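Local structure of E3 ubiquitin-protein ligase HERC2 (Homo sapiens, 4L1M) at residues A111-A114 against T115-Y119. The protein is a HECT-type E3 ubiquitin ligase that probably passes ubiquitin to target proteins, here represented by its first RCC1-like domain, a beta-propeller likely to mediate protein contacts. Numbering follows the deposited sequence.
Sequences ALAA and TGEVY
Ala111 and Tyr119 form an antiparallel hydrogen-bonded pair. Tyr119 N donates to Ala111 O at 2.8 Å, and Ala111 N returns a bond to Tyr119 O. The Tyr119 ring also meets Ala111 O with its edge, through CD1. With CG anti to the carbonyl carbon (chi1 -63°), the ring reaches along the hairpin to Ala113, whose CB lies 4.4 Å from Tyr119 CE1. On the other face of the sheet, Leu112 and Val118 make the non-hydrogen-bonded pair. Leu112 CD1 touches Val118 CG2 at 4.1 Å and also lies near the carbonyl oxygens of Gly116 and Glu117.

Toward the turn, Ala113 N gives a straight bond of 2.9 Å to Glu117 O. Gly116 N then closes a type I turn by bonding to Ala113 O at 2.9 Å, coming from well above the carbonyl plane. Gly116 takes a positive phi of 106°, as is usual for the glycine of a G1 bulge. The Ala113 CB sits beside Thr115 OG1 and Glu117 OE1. These two oxygens lie close together, but the bond as modelled is too short to be taken at face value.

Further out, Leu112 and Val118 pack on Val155 of strand 155-160, in the next sheet. Tyr119 rests on Pro140 and Val142 of the outermost strand 140-142. The arrangement is a 3:5 beta hairpin, with a type I turn and a G1 beta bulge at Gly116. It joins the two middle strands, 108-113 and 118-122, of one four-stranded blade in the seven-bladed RCC1-type beta-propeller.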
ATOM      1  N   ALA A 111       4.292  -5.983  10.888  1.00 39.53           N
ATOM      2  CA  ALA A 111       4.902  -7.164  10.361  1.00 40.57           C
ATOM      3  C   ALA A 111       4.096  -8.380  10.770  1.00 42.87           C
ATOM      4  O   ALA A 111       3.608  -8.444  11.895  1.00 44.50           O
ATOM      5  CB  ALA A 111       6.321  -7.275  10.865  1.00 41.40           C
ATOM      6  N   LEU A 112       3.988  -9.355   9.863  1.00 43.96           N
ATOM      7  CA  LEU A 112       3.159 -10.544  10.067  1.00 45.16           C
ATOM      8  C   LEU A 112       4.005 -11.804   9.962  1.00 46.89           C
ATOM      9  O   LEU A 112       4.672 -12.019   8.968  1.00 45.23           O
ATOM     10  CB  LEU A 112       2.051 -10.605   9.005  1.00 44.84           C
ATOM     11  CG  LEU A 112       1.173 -11.868   9.002  1.00 46.96           C
ATOM     12  CD1 LEU A 112       0.508 -12.082  10.351  1.00 47.97           C
ATOM     13  CD2 LEU A 112       0.102 -11.790   7.941  1.00 47.69           C
ATOM     14  N   ALA A 113       3.931 -12.638  10.992  1.00 49.88           N
ATOM     15  CA  ALA A 113       4.666 -13.900  11.053  1.00 52.05           C
ATOM     16  C   ALA A 113       3.889 -15.038  10.396  1.00 53.59           C
ATOM     17  O   ALA A 113       2.660 -15.012  10.314  1.00 54.44           O
ATOM     18  CB  ALA A 113       4.979 -14.255  12.505  1.00 52.90           C
ATOM     19  N   ALA A 114       4.622 -16.038   9.936  1.00 55.18           N
ATOM     20  CA  ALA A 114       4.033 -17.234   9.355  1.00 57.30           C
ATOM     21  C   ALA A 114       3.050 -17.879  10.328  1.00 59.52           C
ATOM     22  O   ALA A 114       1.984 -18.352   9.926  1.00 61.05           O
ATOM     23  CB  ALA A 114       5.130 -18.226   9.000  1.00 58.69           C
ATOM     24  N   THR A 115       3.410 -17.886  11.607  1.00 60.76           N
ATOM     25  CA  THR A 115       2.555 -18.453  12.644  1.00 62.80           C
ATOM     26  C   THR A 115       1.329 -17.588  12.985  1.00 61.69           C
ATOM     27  O   THR A 115       0.502 -18.008  13.764  1.00 64.66           O
ATOM     28  CB  THR A 115       3.374 -18.760  13.927  1.00 65.78           C
ATOM     29  OG1 THR A 115       4.252 -17.668  14.225  1.00 65.17           O
ATOM     30  CG2 THR A 115       4.233 -20.035  13.745  1.00 68.86           C
ATOM     31  N   GLY A 116       1.202 -16.389  12.419  1.00 60.77           N
ATOM     32  CA  GLY A 116       0.022 -15.552  12.661  1.00 58.98           C
ATOM     33  C   GLY A 116       0.175 -14.329  13.566  1.00 58.19           C
ATOM     34  O   GLY A 116      -0.720 -13.484  13.597  1.00 58.60           O
ATOM     35  N   GLU A 117       1.269 -14.235  14.325  1.00 58.05           N
ATOM     36  CA  GLU A 117       1.490 -13.086  15.215  1.00 57.38           C
ATOM     37  C   GLU A 117       1.741 -11.811  14.418  1.00 54.26           C
ATOM     38  O   GLU A 117       2.493 -11.820  13.421  1.00 51.87           O
ATOM     39  CB  GLU A 117       2.687 -13.296  16.158  1.00 60.16           C
ATOM     40  CG  GLU A 117       2.559 -14.434  17.143  1.00 63.65           C
ATOM     41  CD  GLU A 117       3.266 -15.682  16.645  1.00 67.30           C
ATOM     42  OE1 GLU A 117       3.054 -16.066  15.462  1.00 64.96           O
ATOM     43  OE2 GLU A 117       4.041 -16.274  17.433  1.00 72.63           O
ATOM     44  N   VAL A 118       1.140 -10.710  14.883  1.00 51.40           N
ATOM     45  CA  VAL A 118       1.317  -9.383  14.261  1.00 47.67           C
ATOM     46  C   VAL A 118       2.158  -8.499  15.175  1.00 47.19           C
ATOM     47  O   VAL A 118       1.929  -8.467  16.385  1.00 49.62           O
ATOM     48  CB  VAL A 118      -0.031  -8.698  14.024  1.00 47.05           C
ATOM     49  CG1 VAL A 118       0.158  -7.371  13.317  1.00 47.16           C
ATOM     50  CG2 VAL A 118      -0.940  -9.586  13.205  1.00 47.69           C
ATOM     51  N   TYR A 119       3.144  -7.812  14.601  1.00 44.56           N
ATOM     52  CA  TYR A 119       4.020  -6.916  15.356  1.00 44.52           C
ATOM     53  C   TYR A 119       3.811  -5.515  14.872  1.00 42.33           C
ATOM     54  O   TYR A 119       3.533  -5.302  13.699  1.00 41.00           O
ATOM     55  CB  TYR A 119       5.492  -7.265  15.145  1.00 44.77           C
ATOM     56  CG  TYR A 119       5.862  -8.618  15.635  1.00 46.31           C
ATOM     57  CD1 TYR A 119       5.521  -9.753  14.917  1.00 46.69           C
ATOM     58  CD2 TYR A 119       6.563  -8.778  16.831  1.00 48.16           C
ATOM     59  CE1 TYR A 119       5.875 -11.016  15.368  1.00 48.57           C
ATOM     60  CE2 TYR A 119       6.930 -10.028  17.289  1.00 49.45           C
ATOM     61  CZ  TYR A 119       6.583 -11.144  16.554  1.00 49.63           C
ATOM     62  OH  TYR A 119       6.917 -12.392  17.013  1.00 52.23           O
TER